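Local coordinates for kinesin-like protein (Caenorhabditis elegans, PDB 5X3E) that probably hydrolyses ATP to drive movement along microtubules, as a motor of the kinesin-6 family, at residues A[113-118]-A[330-335]; A[219-224]-A[295-300]. One frame throughout, in Å; residues are numbered along the deposited sequence.

Contact 1 (A[113-118]-A[330-335])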
ATOM      1  N   ASN A 113       7.374  -7.006   6.708  1.00 47.40           N
ATOM      2  CA  ASN A 113       6.566  -5.903   6.210  1.00 45.21           C
ATOM      3  C   ASN A 113       6.942  -5.532   4.781  1.00 50.06           C
ATOM      4  O   ASN A 113       8.068  -5.749   4.326  1.00 48.75           O
ATOM      5  CB  ASN A 113       6.699  -4.678   7.110  1.00 59.41           C
ATOM      6  CG  ASN A 113       6.152  -4.923   8.493  1.00 51.17           C
ATOM      7  OD1 ASN A 113       5.315  -5.806   8.689  1.00 47.92           O
ATOM      8  ND2 ASN A 113       6.600  -4.132   9.458  1.00 54.09           N
ATOM      9  N   SER A 114       5.972  -4.947   4.080  1.00 45.39           N
ATOM     10  CA  SER A 114       6.130  -4.599   2.678  1.00 42.71           C
ATOM     11  C   SER A 114       5.404  -3.292   2.403  1.00 43.18           C
ATOM     12  O   SER A 114       4.379  -2.994   3.022  1.00 40.04           O
ATOM     13  CB  SER A 114       5.573  -5.706   1.766  1.00 48.22           C
ATOM     14  OG  SER A 114       6.016  -6.985   2.192  1.00 51.88           O
ATOM     15  N   LEU A 115       5.936  -2.524   1.452  1.00 46.10           N
ATOM     16  CA  LEU A 115       5.377  -1.231   1.079  1.00 48.19           C
ATOM     17  C   LEU A 115       5.399  -1.088  -0.436  1.00 48.91           C
ATOM     18  O   LEU A 115       6.425  -1.350  -1.071  1.00 48.05           O
ATOM     19  CB  LEU A 115       6.162  -0.087   1.735  1.00 49.37           C
ATOM     20  CG  LEU A 115       5.827   1.350   1.334  1.00 51.45           C
ATOM     21  CD1 LEU A 115       4.362   1.660   1.575  1.00 47.37           C
ATOM     22  CD2 LEU A 115       6.701   2.311   2.119  1.00 55.88           C
ATOM     23  N   LEU A 116       4.274  -0.672  -1.015  1.00 51.71           N
ATOM     24  CA  LEU A 116       4.155  -0.529  -2.462  1.00 46.23           C
ATOM     25  C   LEU A 116       3.506   0.806  -2.795  1.00 49.50           C
ATOM     26  O   LEU A 116       2.406   1.100  -2.313  1.00 52.47           O
ATOM     27  CB  LEU A 116       3.353  -1.684  -3.062  1.00 49.14           C
ATOM     28  CG  LEU A 116       3.401  -1.937  -4.574  1.00 52.06           C
ATOM     29  CD1 LEU A 116       2.992  -3.354  -4.782  1.00 51.18           C
ATOM     30  CD2 LEU A 116       2.482  -1.020  -5.373  1.00 45.31           C
ATOM     31  N   PHE A 117       4.188   1.610  -3.611  1.00 55.56           N
ATOM     32  CA  PHE A 117       3.677   2.877  -4.115  1.00 53.65           C
ATOM     33  C   PHE A 117       3.317   2.755  -5.590  1.00 60.35           C
ATOM     34  O   PHE A 117       3.985   2.047  -6.349  1.00 75.14           O
ATOM     35  CB  PHE A 117       4.706   4.003  -3.990  1.00 54.15           C
ATOM     36  CG  PHE A 117       5.127   4.316  -2.591  1.00 65.37           C
ATOM     37  CD1 PHE A 117       4.347   5.131  -1.783  1.00 76.28           C
ATOM     38  CD2 PHE A 117       6.333   3.848  -2.104  1.00 59.52           C
ATOM     39  CE1 PHE A 117       4.747   5.444  -0.497  1.00 60.26           C
ATOM     40  CE2 PHE A 117       6.739   4.157  -0.827  1.00 64.35           C
ATOM     41  CZ  PHE A 117       5.946   4.958  -0.018  1.00 60.12           C
ATOM     42  N   THR A 118       2.274   3.472  -5.998  1.00 53.37           N
ATOM     43  CA  THR A 118       2.055   3.798  -7.403  1.00 54.44           C
ATOM     44  C   THR A 118       2.234   5.302  -7.569  1.00 55.14           C
ATOM     45  O   THR A 118       1.608   6.089  -6.852  1.00 50.86           O
ATOM     46  CB  THR A 118       0.667   3.357  -7.896  1.00 57.32           C
ATOM     47  OG1 THR A 118      -0.359   3.909  -7.064  1.00 69.60           O
ATOM     48  CG2 THR A 118       0.555   1.842  -7.898  1.00 57.01           C
ATOM     49  N   CYS A 330       1.454  -2.799   2.821  1.00 37.92           N
ATOM     50  CA  CYS A 330       0.927  -1.450   2.723  1.00 41.78           C
ATOM     51  C   CYS A 330       0.968  -0.996   1.269  1.00 41.86           C
ATOM     52  O   CYS A 330       2.038  -0.965   0.653  1.00 45.68           O
ATOM     53  CB  CYS A 330       1.724  -0.504   3.620  1.00 48.56           C
ATOM     54  SG  CYS A 330       1.173   1.188   3.501  1.00 64.11           S
ATOM     55  N   LEU A 331      -0.197  -0.639   0.732  1.00 43.64           N
ATOM     56  CA  LEU A 331      -0.360  -0.232  -0.659  1.00 48.59           C
ATOM     57  C   LEU A 331      -0.759   1.238  -0.682  1.00 47.64           C
ATOM     58  O   LEU A 331      -1.796   1.610  -0.124  1.00 65.85           O
ATOM     59  CB  LEU A 331      -1.421  -1.091  -1.351  1.00 50.31           C
ATOM     60  CG  LEU A 331      -1.140  -2.595  -1.386  1.00 51.78           C
ATOM     61  CD1 LEU A 331      -2.386  -3.345  -1.803  1.00 54.82           C
ATOM     62  CD2 LEU A 331       0.014  -2.903  -2.331  1.00 51.89           C
ATOM     63  N   VAL A 332       0.055   2.066  -1.331  1.00 47.24           N
ATOM     64  CA  VAL A 332      -0.096   3.517  -1.289  1.00 41.87           C
ATOM     65  C   VAL A 332      -0.305   4.023  -2.705  1.00 55.50           C
ATOM     66  O   VAL A 332       0.529   3.779  -3.589  1.00 68.87           O
ATOM     67  CB  VAL A 332       1.125   4.196  -0.651  1.00 57.78           C
ATOM     68  CG1 VAL A 332       0.935   5.709  -0.612  1.00 52.44           C
ATOM     69  CG2 VAL A 332       1.364   3.633   0.739  1.00 46.96           C
ATOM     70  N   ASP A 333      -1.408   4.734  -2.917  1.00 53.08           N
ATOM     71  CA  ASP A 333      -1.728   5.340  -4.204  1.00 56.00           C
ATOM     72  C   ASP A 333      -1.442   6.833  -4.069  1.00 63.62           C
ATOM     73  O   ASP A 333      -2.272   7.596  -3.569  1.00 63.21           O
ATOM     74  CB  ASP A 333      -3.177   5.063  -4.593  1.00 58.27           C
ATOM     75  CG  ASP A 333      -3.494   5.492  -6.011  1.00 76.16           C
ATOM     76  OD1 ASP A 333      -2.544   5.807  -6.752  1.00 77.01           O
ATOM     77  OD2 ASP A 333      -4.687   5.519  -6.383  1.00 82.61           O
ATOM     78  N   LEU A 334      -0.253   7.238  -4.509  1.00 66.84           N
ATOM     79  CA  LEU A 334       0.233   8.589  -4.296  1.00 54.43           C
ATOM     80  C   LEU A 334      -0.604   9.607  -5.059  1.00 66.45           C
ATOM     81  O   LEU A 334      -1.307   9.289  -6.022  1.00 77.53           O
ATOM     82  CB  LEU A 334       1.693   8.712  -4.727  1.00 50.32           C
ATOM     83  CG  LEU A 334       2.687   7.896  -3.903  1.00 50.26           C
ATOM     84  CD1 LEU A 334       4.072   7.976  -4.513  1.00 45.91           C
ATOM     85  CD2 LEU A 334       2.706   8.362  -2.451  1.00 49.49           C
ATOM     86  N   ALA A 335      -0.547  10.848  -4.584  1.00 71.53           N
ATOM     87  CA  ALA A 335      -1.149  11.950  -5.311  1.00 66.06           C
ATOM     88  C   ALA A 335      -0.421  12.155  -6.633  1.00 67.68           C
ATOM     89  O   ALA A 335       0.754  11.805  -6.783  1.00 70.17           O
ATOM     90  CB  ALA A 335      -1.104  13.227  -4.475  1.00 62.17           C
TER

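Contact 2 (A[219-224]-A[295-300]). With SO4 (sulfate ion), chain C.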
ATOM      1  N   VAL A 219      -7.695  -4.442   8.301  1.00 35.10           N
ATOM      2  CA  VAL A 219      -7.305  -3.424   7.337  1.00 40.47           C
ATOM      3  C   VAL A 219      -7.516  -2.056   7.960  1.00 51.47           C
ATOM      4  O   VAL A 219      -8.476  -1.841   8.711  1.00 44.38           O
ATOM      5  CB  VAL A 219      -8.073  -3.547   5.998  1.00 38.06           C
ATOM      6  CG1 VAL A 219      -7.807  -4.899   5.350  1.00 36.52           C
ATOM      7  CG2 VAL A 219      -9.561  -3.331   6.204  1.00 38.49           C
ATOM      8  N   THR A 220      -6.597  -1.144   7.672  1.00 37.24           N
ATOM      9  CA  THR A 220      -6.804   0.274   7.907  1.00 43.61           C
ATOM     10  C   THR A 220      -6.724   0.983   6.565  1.00 47.57           C
ATOM     11  O   THR A 220      -5.932   0.599   5.697  1.00 39.92           O
ATOM     12  CB  THR A 220      -5.770   0.868   8.886  1.00 39.15           C
ATOM     13  OG1 THR A 220      -4.444   0.667   8.383  1.00 51.53           O
ATOM     14  CG2 THR A 220      -5.883   0.201  10.237  1.00 45.99           C
ATOM     15  N   TYR A 221      -7.583   1.979   6.376  1.00 44.27           N
ATOM     16  CA  TYR A 221      -7.570   2.784   5.162  1.00 46.25           C
ATOM     17  C   TYR A 221      -7.449   4.242   5.569  1.00 52.73           C
ATOM     18  O   TYR A 221      -8.334   4.778   6.245  1.00 54.69           O
ATOM     19  CB  TYR A 221      -8.822   2.553   4.313  1.00 53.29           C
ATOM     20  CG  TYR A 221      -8.669   3.014   2.878  1.00 47.34           C
ATOM     21  CD1 TYR A 221      -7.441   3.461   2.400  1.00 42.63           C
ATOM     22  CD2 TYR A 221      -9.749   2.996   2.000  1.00 46.03           C
ATOM     23  CE1 TYR A 221      -7.289   3.882   1.086  1.00 45.68           C
ATOM     24  CE2 TYR A 221      -9.607   3.412   0.679  1.00 47.42           C
ATOM     25  CZ  TYR A 221      -8.374   3.855   0.228  1.00 48.98           C
ATOM     26  OH  TYR A 221      -8.223   4.270  -1.078  1.00 49.04           O
ATOM     27  N   VAL A 222      -6.356   4.875   5.162  1.00 46.51           N
ATOM     28  CA  VAL A 222      -5.973   6.192   5.647  1.00 58.86           C
ATOM     29  C   VAL A 222      -5.639   7.089   4.463  1.00 57.39           C
ATOM     30  O   VAL A 222      -5.097   6.626   3.453  1.00 59.07           O
ATOM     31  CB  VAL A 222      -4.784   6.087   6.627  1.00 60.58           C
ATOM     32  CG1 VAL A 222      -4.299   7.420   6.974  1.00 72.34           C
ATOM     33  CG2 VAL A 222      -5.237   5.434   7.918  1.00 68.62           C
ATOM     34  N   GLU A 223      -5.980   8.371   4.575  1.00 51.56           N
ATOM     35  CA  GLU A 223      -5.718   9.346   3.526  1.00 58.74           C
ATOM     36  C   GLU A 223      -4.843  10.461   4.078  1.00 60.31           C
ATOM     37  O   GLU A 223      -5.105  10.981   5.166  1.00 69.85           O
ATOM     38  CB  GLU A 223      -7.027   9.926   2.978  1.00 60.12           C
ATOM     39  CG  GLU A 223      -6.849  10.975   1.898  1.00 64.36           C
ATOM     40  CD  GLU A 223      -8.157  11.641   1.526  1.00 82.62           C
ATOM     41  OE1 GLU A 223      -8.962  11.911   2.443  1.00 75.93           O
ATOM     42  OE2 GLU A 223      -8.386  11.889   0.320  1.00 99.92           O
ATOM     43  N   ILE A 224      -3.819  10.844   3.323  1.00 60.96           N
ATOM     44  CA  ILE A 224      -2.983  11.989   3.661  1.00 65.35           C
ATOM     45  C   ILE A 224      -3.281  13.075   2.634  1.00 64.35           C
ATOM     46  O   ILE A 224      -2.926  12.944   1.455  1.00 69.80           O
ATOM     47  CB  ILE A 224      -1.495  11.626   3.684  1.00 59.53           C
ATOM     48  CG1 ILE A 224      -1.215  10.646   4.819  1.00 57.60           C
ATOM     49  CG2 ILE A 224      -0.646  12.876   3.840  1.00 61.20           C
ATOM     50  CD1 ILE A 224       0.172  10.060   4.783  1.00 57.10           C
ATOM     51  N   SER A 295      -4.756  13.522  -3.271  1.00 75.46           N
ATOM     52  CA  SER A 295      -4.356  13.039  -1.954  1.00 72.70           C
ATOM     53  C   SER A 295      -3.615  11.717  -2.086  1.00 63.20           C
ATOM     54  O   SER A 295      -3.644  11.067  -3.133  1.00 63.58           O
ATOM     55  CB  SER A 295      -5.567  12.866  -1.023  1.00 72.93           C
ATOM     56  OG  SER A 295      -6.488  11.932  -1.561  1.00 72.33           O
ATOM     57  N   HIS A 296      -2.954  11.324  -0.999  1.00 54.16           N
ATOM     58  CA  HIS A 296      -2.321  10.015  -0.899  1.00 49.60           C
ATOM     59  C   HIS A 296      -3.262   9.082  -0.149  1.00 56.38           C
ATOM     60  O   HIS A 296      -3.772   9.436   0.918  1.00 66.84           O
ATOM     61  CB  HIS A 296      -0.975  10.081  -0.167  1.00 49.93           C
ATOM     62  CG  HIS A 296      -0.063  11.170  -0.643  1.00 57.92           C
ATOM     63  ND1 HIS A 296       0.569  11.133  -1.867  1.00 56.59           N
ATOM     64  CD2 HIS A 296       0.345  12.315  -0.042  1.00 57.47           C
ATOM     65  CE1 HIS A 296       1.320  12.213  -2.004  1.00 68.35           C
ATOM     66  NE2 HIS A 296       1.201  12.946  -0.911  1.00 55.12           N
ATOM     67  N   SER A 297      -3.493   7.898  -0.703  1.00 46.32           N
ATOM     68  CA  SER A 297      -4.356   6.914  -0.066  1.00 52.60           C
ATOM     69  C   SER A 297      -3.514   5.730   0.392  1.00 52.53           C
ATOM     70  O   SER A 297      -2.746   5.164  -0.395  1.00 46.49           O
ATOM     71  CB  SER A 297      -5.467   6.460  -1.015  1.00 44.63           C
ATOM     72  OG  SER A 297      -4.921   5.977  -2.219  1.00 77.88           O
ATOM     73  N   VAL A 298      -3.682   5.346   1.654  1.00 48.93           N
ATOM     74  CA  VAL A 298      -2.847   4.337   2.295  1.00 44.78           C
ATOM     75  C   VAL A 298      -3.755   3.212   2.768  1.00 47.59           C
ATOM     76  O   VAL A 298      -4.530   3.381   3.720  1.00 42.40           O
ATOM     77  CB  VAL A 298      -2.039   4.924   3.461  1.00 47.62           C
ATOM     78  CG1 VAL A 298      -1.143   3.861   4.078  1.00 43.41           C
ATOM     79  CG2 VAL A 298      -1.221   6.124   2.986  1.00 45.67           C
ATOM     80  N   PHE A 299      -3.668   2.069   2.104  1.00 40.40           N
ATOM     81  CA  PHE A 299      -4.443   0.890   2.468  1.00 43.98           C
ATOM     82  C   PHE A 299      -3.473  -0.146   3.026  1.00 45.41           C
ATOM     83  O   PHE A 299      -2.588  -0.624   2.311  1.00 45.14           O
ATOM     84  CB  PHE A 299      -5.220   0.361   1.268  1.00 38.85           C
ATOM     85  CG  PHE A 299      -6.196  -0.724   1.614  1.00 52.51           C
ATOM     86  CD1 PHE A 299      -7.468  -0.414   2.061  1.00 43.19           C
ATOM     87  CD2 PHE A 299      -5.843  -2.058   1.488  1.00 45.44           C
ATOM     88  CE1 PHE A 299      -8.369  -1.414   2.379  1.00 49.98           C
ATOM     89  CE2 PHE A 299      -6.740  -3.062   1.805  1.00 43.23           C
ATOM     90  CZ  PHE A 299      -8.005  -2.740   2.251  1.00 47.30           C
ATOM     91  N   THR A 300      -3.608  -0.458   4.310  1.00 52.35           N
ATOM     92  CA  THR A 300      -2.678  -1.350   4.994  1.00 41.51           C
ATOM     93  C   THR A 300      -3.382  -2.653   5.344  1.00 40.98           C
ATOM     94  O   THR A 300      -4.387  -2.648   6.064  1.00 53.65           O
ATOM     95  CB  THR A 300      -2.121  -0.693   6.253  1.00 51.89           C
ATOM     96  OG1 THR A 300      -1.454   0.525   5.898  1.00 50.27           O
ATOM     97  CG2 THR A 300      -1.137  -1.627   6.937  1.00 55.99           C
TER
HETATM   98  S   SO4 C 501      -2.456   2.381  11.050  1.00 54.03           S
HETATM   99  O1  SO4 C 501      -1.855   1.293  11.822  1.00 72.43           O
HETATM  100  O2  SO4 C 501      -2.280   2.131   9.621  1.00 86.74           O
HETATM  101  O3  SO4 C 501      -1.804   3.637  11.388  1.00 87.81           O
HETATM  102  O4  SO4 C 501      -3.875   2.486  11.361  1.00 47.79           O
HETATM  103  O   HOH W   1      -3.388   2.321   6.237  1.00 52.46           O
HETATM  104  O   HOH W   2      -6.163   3.149  -2.794  1.00 65.19           O

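Contact 1 (A[113-118]-A[330-335])
Phe117 and Val332 are paired in the parallel ladder of strands 114-118 and 330-333, and their side chains lie side by side. Phe117 CG sits anti to its own carbonyl carbon (chi1 -62°), which brings CD1 to 3.5 Å from Val332 CB. Leu115 CD1 covers one face of the ring near its rim and also meets Val332 CG2 at 3.7 Å. Leu334 comes in toward the ring, its CD2 lying obliquely to it, 3.7 Å from Phe117 CD1. An alanine here takes away CG and both methyls, and the CD1-CE1 side of the Phe117 ring would probably lose this packing and have more room to rock. On the other face of the sheet Leu331 CD2 rests against Leu116 CB at 3.6 Å, and Leu116 also touches helix 93-109. Farther along that face Thr118 OG1 makes a weak hydrogen bond to Asp333 OD1 (2.9 Å). Leu334 N closes the ladder on Thr118 O at 3.2 Å. Thr118 leads into the probable P-loop, whose Lys126 touches both Thr118 and Asp333, while Asp333-Leu334-Ala335 begin the DLAG sequence of kinesin switch II. Apolar packing and main-chain bonds thus fix the strands, leaving the polar pair at the end that probably faces the nucleotide site.

Contact 2 (A[219-224]-A[295-300])
Phe299 drives the edge of its ring onto one face of Tyr221, with CD1 3.7 Å from Tyr221 CG, in a T-shaped pair whose planes stand at 80°. Both rings leave the backbone with CG anti to N, and their different second torsions (6° for Tyr221, 85° for Phe299) turn them against each other. Val219 CG1 adds to the cluster at Phe299 CZ, 3.8 Å away. At the far end of Tyr221 the OH is hydrogen-bonded to Glu278 and accepts a hydrogen bond from a water that is also hydrogen-bonded to Ser297 OG. On the same face the extended Glu223 accepts a hydrogen bond from Ser295 OG through the anti lone pair of OE2, at 2.7 Å. The opposite face carries Thr220, Val222 and Ile224 against Thr300, Val298 and His296, each an antiparallel hydrogen-bonded pair. There Thr220 OG1 donates to O2 of a sulfate (2.9 Å) and accepts from a water that also donates to Val298 O and is hydrogen-bonded to Thr300 OG1. Val256 N and Lys302 NZ also hydrogen-bond this ion, probably a crystallisation component. Ser295-His296 end the SSRSH sequence of kinesin switch I, and His296 NE2 is hydrogen-bonded to Ser359 OG. Helix 267-281 packs on the aromatic face through Phe274, helix 390-394 meets Ile224 and His296 on the other, and strand 325-333 continues the sheet beside 296-307.

In the fold
Both contacts are buried and belong to one mixed sheet, with contact 1 nearer the middle of the chain. Strands 325-333 and 296-307 are sheet neighbours and consecutive in the chain; probable hydrogen bonds from Leu331 N to Phe299 O and from Asp333 N to Ser297 O join them, so the four strands run on as 114-119, 325-333, 296-307 and 213-225. Parallel contact 1 packs aliphatic groups round a single ring, with one weak polar pair at its end, whereas antiparallel contact 2 adds a T-shaped ring pair, bridging waters and a stronger hydroxyl-carboxylate bond. Their ends converge where His296 packs on Leu334 and Ala335, placing the first switch next to the second.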